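Local coordinates for protein titin (Homo sapiens, PDB 3LCY) that forms a giant filament of the muscle sarcomere, represented here by a tandem of two immunoglobulin domains from its A-band part, at residues I49-R52 with K53-M56; M56-G60 with R61-L65; Q145-E148 with N149-I152. One frame throughout, in Å; residues are numbered along the deposited sequence.

The three contacts are two surface turns and a partly buried hairpin in two I-set domains arranged in series. Interactions 1 and 2 belong to the first domain and follow one another: they share Met56 and strand 54-58, their centres lie 13 Å apart, and Leu65 of interaction 2 packs through CD1 on Tyr54 and Lys55 of interaction 1. Interaction 3 sits in the second domain, on the opposite side of the chain's centre, with its centre about 45 Å from interaction 1 and 51 Å from interaction 2. Its nearest atoms are about 28 and 33 Å away. It repeats the turn of interaction 1 at the corresponding place in the fold. Neither domain is titin's kinase domain.

Interaction 1 (I49-R52 with K53-M56); sequences IQSR and KYKM
Tyr54 meets Ser51 obliquely at its phenol ring, where Ser51 OG lies 3.9 Å from Tyr54 CD2; Ile49 O also comes near the ring at a slant. One face of the ring is covered by its own neighbour, Lys53, whose CG stands over the centre. The extended chain of Lys53 then carries its ammonium away from the turn to salt bridges with Glu70 and Asp74. The carboxamide end of Gln50 lies against the backbone of Met56, and the two side chains run antiparallel, Gln50 CB against Met56 SD at 3.9 Å. The methyl of Met56 reaches the Ile49-Gln50 backbone, with CE 3.8 Å from Ile49 C.

Ser51 holds the turn from both its backbone and its side chain. Its N donates almost straight to Tyr54 O at 3.0 Å. With chi1 at 66°, Ser51 OG is folded back over the turn, where it accepts from Tyr54 N at 3.3 Å along a nearly straight line (170°) and weakly from Lys53 N, as in an ST turn. Arg52 and Lys53 are the central residues of the tight turn beneath it. On the other flank the Lys55 chain bends at its last torsion (chi4 -56°), bringing NZ to a lone pair of Arg52 O at 2.7 Å, in the carbonyl plane.

The turn leads from strand 46-48 into strand 54-58, the C' and D strands of the immunoglobulin sandwich. Arg52 and Lys55 run side by side with their charged atoms apart, and the Lys55 ammonium probably polarises the Arg52 carbonyl. One hydroxyl oxygen thus accepts two successive N-H groups, one nearly straight and one weak, while Ser51 N ties back to Tyr54 O, so a single serine holds both arms.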
loop_
_atom_site.group_PDB
_atom_site.type_symbol
_atom_site.label_atom_id
_atom_site.label_comp_id
_atom_site.label_asym_id
_atom_site.label_seq_id
_atom_site.Cartn_x
_atom_site.Cartn_y
_atom_site.Cartn_z
ATOM N N ILE A 49 -1.833 -16.996 10.762
ATOM C CA ILE A 49 -1.860 -17.604 12.083
ATOM C C ILE A 49 -2.120 -16.525 13.124
ATOM O O ILE A 49 -1.516 -15.454 13.081
ATOM C CB ILE A 49 -0.541 -18.324 12.405
ATOM C CG1 ILE A 49 -0.275 -19.416 11.370
ATOM C CG2 ILE A 49 -0.590 -18.919 13.803
ATOM C CD1 ILE A 49 -1.356 -20.474 11.317
ATOM N N GLN A 50 -3.026 -16.805 14.053
ATOM C CA GLN A 50 -3.391 -15.820 15.060
ATOM C C GLN A 50 -2.173 -15.289 15.812
ATOM O O GLN A 50 -1.277 -16.045 16.189
ATOM C CB GLN A 50 -4.420 -16.389 16.042
ATOM C CG GLN A 50 -4.881 -15.382 17.083
ATOM C CD GLN A 50 -6.230 -15.727 17.680
ATOM O OE1 GLN A 50 -6.603 -16.897 17.769
ATOM N NE2 GLN A 50 -6.972 -14.706 18.093
ATOM N N SER A 51 -2.157 -13.978 16.019
ATOM C CA SER A 51 -1.103 -13.322 16.777
ATOM C C SER A 51 -1.641 -12.017 17.342
ATOM O O SER A 51 -2.853 -11.807 17.388
ATOM C CB SER A 51 0.103 -13.041 15.883
ATOM O OG SER A 51 -0.223 -12.097 14.876
ATOM N N ARG A 52 -0.741 -11.139 17.767
ATOM C CA ARG A 52 -1.148 -9.839 18.278
ATOM C C ARG A 52 -1.587 -8.937 17.132
ATOM O O ARG A 52 -2.461 -8.088 17.295
ATOM C CB ARG A 52 -0.017 -9.185 19.071
ATOM C CG ARG A 52 -0.308 -7.750 19.487
ATOM C CD ARG A 52 0.733 -7.220 20.460
ATOM N NE ARG A 52 0.667 -7.901 21.750
ATOM C CZ ARG A 52 1.457 -7.627 22.784
ATOM N NH1 ARG A 52 2.381 -6.682 22.685
ATOM N NH2 ARG A 52 1.323 -8.301 23.918
ATOM N N LYS A 53 -0.979 -9.131 15.967
ATOM C CA LYS A 53 -1.318 -8.336 14.794
ATOM C C LYS A 53 -2.588 -8.849 14.122
ATOM O O LYS A 53 -3.423 -8.063 13.677
ATOM C CB LYS A 53 -0.161 -8.318 13.795
ATOM C CG LYS A 53 -0.411 -7.429 12.588
ATOM C CD LYS A 53 0.756 -7.458 11.619
ATOM C CE LYS A 53 0.516 -6.513 10.453
ATOM N NZ LYS A 53 1.616 -6.558 9.450
ATOM N N TYR A 54 -2.731 -10.167 14.044
ATOM C CA TYR A 54 -3.918 -10.763 13.443
ATOM C C TYR A 54 -4.775 -11.461 14.493
ATOM O O TYR A 54 -4.575 -12.640 14.780
ATOM C CB TYR A 54 -3.531 -11.759 12.348
ATOM C CG TYR A 54 -2.656 -11.180 11.259
ATOM C CD1 TYR A 54 -3.158 -10.253 10.356
ATOM C CD2 TYR A 54 -1.331 -11.574 11.124
ATOM C CE1 TYR A 54 -2.361 -9.725 9.357
ATOM C CE2 TYR A 54 -0.527 -11.052 10.128
ATOM C CZ TYR A 54 -1.046 -10.129 9.248
ATOM O OH TYR A 54 -0.245 -9.614 8.256
ATOM N N LYS A 55 -5.727 -10.728 15.062
ATOM C CA LYS A 55 -6.640 -11.301 16.045
ATOM C C LYS A 55 -7.808 -11.968 15.328
ATOM O O LYS A 55 -8.350 -11.422 14.368
ATOM C CB LYS A 55 -7.148 -10.221 17.000
ATOM C CG LYS A 55 -6.065 -9.278 17.508
ATOM C CD LYS A 55 -6.627 -8.296 18.524
ATOM C CE LYS A 55 -5.682 -7.125 18.740
ATOM N NZ LYS A 55 -4.318 -7.561 19.148
ATOM N N MET A 56 -8.188 -13.158 15.758
ATOM C CA MET A 56 -9.280 -13.866 15.105
ATOM C C MET A 56 -10.417 -14.224 16.042
ATOM O O MET A 56 -10.212 -14.849 17.052
ATOM C CB MET A 56 -8.743 -15.116 14.435
ATOM C CG MET A 56 -7.422 -14.868 13.792
ATOM S SD MET A 56 -6.756 -16.218 12.864
ATOM C CE MET A 56 -5.562 -15.370 11.877
#

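Interaction 2 (M56-G60 with R61-L65); sequences MSSDG and RTHTL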
loop_
_atom_site.group_PDB
_atom_site.type_symbol
_atom_site.label_atom_id
_atom_site.label_comp_id
_atom_site.label_asym_id
_atom_site.label_seq_id
_atom_site.Cartn_x
_atom_site.Cartn_y
_atom_site.Cartn_z
ATOM N N MET A 56 -8.188 -13.158 15.758
ATOM C CA MET A 56 -9.280 -13.866 15.105
ATOM C C MET A 56 -10.417 -14.224 16.042
ATOM O O MET A 56 -10.212 -14.849 17.052
ATOM C CB MET A 56 -8.743 -15.116 14.435
ATOM C CG MET A 56 -7.422 -14.868 13.792
ATOM S SD MET A 56 -6.756 -16.218 12.864
ATOM C CE MET A 56 -5.562 -15.370 11.877
ATOM N N SER A 57 -11.626 -13.842 15.669
ATOM C CA SER A 57 -12.800 -14.092 16.480
ATOM C C SER A 57 -13.895 -14.863 15.760
ATOM O O SER A 57 -14.209 -14.581 14.622
ATOM C CB SER A 57 -13.368 -12.775 16.979
ATOM O OG SER A 57 -14.742 -12.873 17.244
ATOM N N SER A 58 -14.453 -15.862 16.426
ATOM C CA SER A 58 -15.576 -16.590 15.876
ATOM C C SER A 58 -16.518 -17.108 16.954
ATOM O O SER A 58 -16.086 -17.629 17.957
ATOM C CB SER A 58 -15.088 -17.740 15.017
ATOM O OG SER A 58 -16.117 -18.194 14.191
ATOM N N ASP A 59 -17.812 -16.990 16.727
ATOM C CA ASP A 59 -18.780 -17.532 17.648
ATOM C C ASP A 59 -19.455 -18.722 16.996
ATOM O O ASP A 59 -20.404 -19.274 17.516
ATOM C CB ASP A 59 -19.794 -16.474 18.069
ATOM C CG ASP A 59 -20.630 -15.993 16.934
ATOM O OD1 ASP A 59 -20.508 -16.531 15.840
ATOM O OD2 ASP A 59 -21.420 -15.073 17.135
ATOM N N GLY A 60 -18.938 -19.101 15.842
ATOM C CA GLY A 60 -19.477 -20.174 15.032
ATOM C C GLY A 60 -20.399 -19.696 13.928
ATOM O O GLY A 60 -20.745 -20.449 13.051
ATOM N N ARG A 61 -20.809 -18.439 13.990
ATOM C CA ARG A 61 -21.636 -17.836 12.956
ATOM C C ARG A 61 -20.972 -16.602 12.344
ATOM O O ARG A 61 -20.890 -16.464 11.137
ATOM C CB ARG A 61 -23.014 -17.478 13.502
ATOM C CG ARG A 61 -23.753 -18.652 14.079
ATOM C CD ARG A 61 -25.076 -18.243 14.686
ATOM N NE ARG A 61 -26.175 -18.294 13.729
ATOM C CZ ARG A 61 -26.749 -17.223 13.198
ATOM N NH1 ARG A 61 -26.329 -16.012 13.526
ATOM N NH2 ARG A 61 -27.745 -17.361 12.339
ATOM N N THR A 62 -20.494 -15.711 13.200
ATOM C CA THR A 62 -19.862 -14.492 12.745
ATOM C C THR A 62 -18.374 -14.606 12.913
ATOM O O THR A 62 -17.889 -14.858 13.999
ATOM C CB THR A 62 -20.344 -13.283 13.531
ATOM O OG1 THR A 62 -21.761 -13.216 13.465
ATOM C CG2 THR A 62 -19.769 -12.025 12.942
ATOM N N HIS A 63 -17.650 -14.414 11.826
ATOM C CA HIS A 63 -16.210 -14.537 11.876
ATOM C C HIS A 63 -15.515 -13.241 11.517
ATOM O O HIS A 63 -15.678 -12.711 10.437
ATOM C CB HIS A 63 -15.790 -15.682 10.975
ATOM C CG HIS A 63 -16.774 -16.801 10.973
ATOM N ND1 HIS A 63 -17.050 -17.542 12.097
ATOM C CD2 HIS A 63 -17.582 -17.280 10.002
ATOM C CE1 HIS A 63 -17.972 -18.438 11.815
ATOM N NE2 HIS A 63 -18.309 -18.304 10.550
ATOM N N THR A 64 -14.715 -12.758 12.452
ATOM C CA THR A 64 -14.030 -11.502 12.304
ATOM C C THR A 64 -12.533 -11.624 12.441
ATOM O O THR A 64 -12.036 -12.253 13.344
ATOM C CB THR A 64 -14.524 -10.467 13.341
ATOM O OG1 THR A 64 -15.943 -10.383 13.300
ATOM C CG2 THR A 64 -13.964 -9.106 13.041
ATOM N N LEU A 65 -11.826 -10.999 11.517
ATOM C CA LEU A 65 -10.375 -10.890 11.566
ATOM C C LEU A 65 -9.995 -9.452 11.884
ATOM O O LEU A 65 -10.496 -8.517 11.259
ATOM C CB LEU A 65 -9.751 -11.310 10.234
ATOM C CG LEU A 65 -8.252 -11.025 10.084
ATOM C CD1 LEU A 65 -7.447 -11.834 11.086
ATOM C CD2 LEU A 65 -7.776 -11.302 8.665
#
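Ser57 and Thr64 form the hydrogen-bonded pair of this hairpin: Ser57 N donates to Thr64 O at 2.8 Å, and Thr64 N returns the bond to Ser57 O at 2.9 Å, both nearly straight. The non-hydrogen-bonded pairs Met56 with Leu65 and Ser58 with His63 flank them, and CA-H groups of Ser58 and His63 point to Thr62 O and Ser57 O. Nearer the turn the ladder weakens, as Asp59 N reaches Thr62 O only at 3.5 Å.

Side chain to backbone bonds take over there. Asp59 turns its carboxylate back over the bend (chi1 64°), and OD1 accepts from Arg61 N at 2.7 Å, nearly along the C-O axis, and from Thr62 N at 2.8 Å, on the syn side. The two donors come from opposite faces of the carboxylate plane. The bond to Arg61 N makes an Asx turn, closing the loop between strands 54-58 and 62-68, the D and E strands of the I-set immunoglobulin sandwich. Gly60 occupies this loop with a positive phi of 97°, a conformation that a residue with a CB adopts less easily.

Between side chains, Ser58 OG lies at the edge of the His63 ring, near its plane and beside ND1. The modelled separation is too short to be trusted in detail, although a hydrogen bond there is plausible. Arg61 O stands over one face of the same ring, toward its rim, while His63 NE2 bonds to Ile31 O of the neighbouring strand 24-34, fixing the ring's rotation.

Apolar contact is made on the face shared by Met56, Ser58, His63 and Leu65. Leu65 CD1 touches Met56 CG at 4.1 Å, the two chains lying side by side, and both also meet Leu48 and Trp41.

Interaction 3 (Q145-E148 with N149-I152); sequences QNSE and NITI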
loop_
_atom_site.group_PDB
_atom_site.type_symbol
_atom_site.label_atom_id
_atom_site.label_comp_id
_atom_site.label_asym_id
_atom_site.label_seq_id
_atom_site.Cartn_x
_atom_site.Cartn_y
_atom_site.Cartn_z
ATOM N N GLN A 145 7.363 16.465 -16.997
ATOM C CA GLN A 145 6.572 15.573 -17.762
ATOM C C GLN A 145 7.421 14.587 -18.497
ATOM O O GLN A 145 8.533 14.845 -18.809
ATOM C CB GLN A 145 5.727 16.357 -18.716
ATOM C CG GLN A 145 4.537 16.944 -18.076
ATOM C CD GLN A 145 3.800 17.893 -18.941
ATOM O OE1 GLN A 145 4.327 18.402 -19.898
ATOM N NE2 GLN A 145 2.578 18.145 -18.598
ATOM N N ASN A 146 6.866 13.432 -18.757
ATOM C CA ASN A 146 7.559 12.413 -19.488
ATOM C C ASN A 146 7.910 12.865 -20.861
ATOM O O ASN A 146 7.132 13.457 -21.539
ATOM C CB ASN A 146 6.723 11.164 -19.582
ATOM C CG ASN A 146 6.615 10.453 -18.298
ATOM O OD1 ASN A 146 5.874 10.824 -17.439
ATOM N ND2 ASN A 146 7.342 9.417 -18.164
ATOM N N SER A 147 9.145 12.583 -21.226
ATOM C CA SER A 147 9.709 12.945 -22.502
ATOM C C SER A 147 10.837 12.007 -22.845
ATOM O O SER A 147 11.033 10.991 -22.200
ATOM C CB SER A 147 10.231 14.377 -22.467
ATOM O OG SER A 147 11.291 14.510 -21.558
ATOM N N GLU A 148 11.575 12.368 -23.878
ATOM C CA GLU A 148 12.688 11.585 -24.339
ATOM C C GLU A 148 13.758 11.431 -23.282
ATOM O O GLU A 148 14.265 10.339 -23.090
ATOM C CB GLU A 148 13.280 12.296 -25.547
ATOM C CG GLU A 148 14.659 11.847 -25.935
ATOM C CD GLU A 148 14.674 10.411 -26.378
ATOM O OE1 GLU A 148 15.753 9.900 -26.730
ATOM O OE2 GLU A 148 13.598 9.792 -26.373
ATOM N N ASN A 149 14.102 12.511 -22.598
ATOM C CA ASN A 149 15.130 12.421 -21.569
ATOM C C ASN A 149 14.640 12.420 -20.130
ATOM O O ASN A 149 15.424 12.338 -19.202
ATOM C CB ASN A 149 16.217 13.463 -21.816
ATOM C CG ASN A 149 16.897 13.266 -23.164
ATOM O OD1 ASN A 149 17.619 12.301 -23.373
ATOM N ND2 ASN A 149 16.642 14.167 -24.087
ATOM N N ILE A 150 13.336 12.510 -19.950
ATOM C CA ILE A 150 12.772 12.510 -18.620
ATOM C C ILE A 150 11.678 11.483 -18.465
ATOM O O ILE A 150 10.755 11.429 -19.255
ATOM C CB ILE A 150 12.176 13.853 -18.280
ATOM C CG1 ILE A 150 13.265 14.922 -18.226
ATOM C CG2 ILE A 150 11.434 13.757 -16.982
ATOM C CD1 ILE A 150 14.083 14.899 -16.998
ATOM N N THR A 151 11.781 10.671 -17.433
ATOM C CA THR A 151 10.779 9.647 -17.170
ATOM C C THR A 151 10.423 9.627 -15.691
ATOM O O THR A 151 11.293 9.745 -14.830
ATOM C CB THR A 151 11.266 8.252 -17.600
ATOM O OG1 THR A 151 11.659 8.289 -18.977
ATOM C CG2 THR A 151 10.162 7.219 -17.417
ATOM N N ILE A 152 9.135 9.485 -15.401
ATOM C CA ILE A 152 8.660 9.493 -14.026
ATOM C C ILE A 152 7.737 8.308 -13.767
ATOM O O ILE A 152 6.602 8.286 -14.237
ATOM C CB ILE A 152 7.899 10.795 -13.712
ATOM C CG1 ILE A 152 8.718 12.015 -14.146
ATOM C CG2 ILE A 152 7.550 10.872 -12.233
ATOM C CD1 ILE A 152 7.971 13.328 -14.020
HETATM O O HOH W 1 9.872 8.776 -20.937
#
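Asn149 lays its carboxamide against the Glu148 side chain, ND2 coming within 3.6 Å of Glu148 CG. The Glu148 chain is bent at its second torsion (chi2 64°), and its carboxylate plane stands 74° from the Asn149 amide plane, so the two flat ends are turned well out of parallel and meet through the CG methylene. The backbone of Asn149 pairs with Lys164, whose ammonium also takes Glu148 O.

Asn146 reaches across from the first arm to Thr151 and Ile152. Its CG sits beside the backbone N (chi1 -71°), which swings the amide group over the chain there, with CG 4.0 Å from Ile152 N. Its CA-H points at Ile150 O, the carbonyl that Ser147 N grips.

That carbonyl makes Ile150 the middle of the contact. Ser147 N donates to Ile150 O at 2.8 Å, almost straight. In return Ile150 N gives only a weak, bent bond to Ser147 OG at 3.3 Å. The branched Ile150 side chain fills the inner side: CB rests 3.5 Å from Ser147 OG and CG2 3.6 Å from Gln145 O, while the rest of it goes to Leu161 and Met163 of strand 158-163. On the outside, a water donates to Ser147 O at 2.8 Å and is hydrogen-bonded to Thr151 OG1 at 2.7 Å, bridging two atoms too far apart to bond directly.

Glu148 and Asn149 are the central residues of a tight turn entering strand 150-154. It is the C'-to-D connection of the second I-set domain, built like the Ser51 to Tyr54 turn of the first: Ser147 bonds across the bend through its N-H, with a weak bond to its hydroxyl, as Ser51 does more firmly in the first domain.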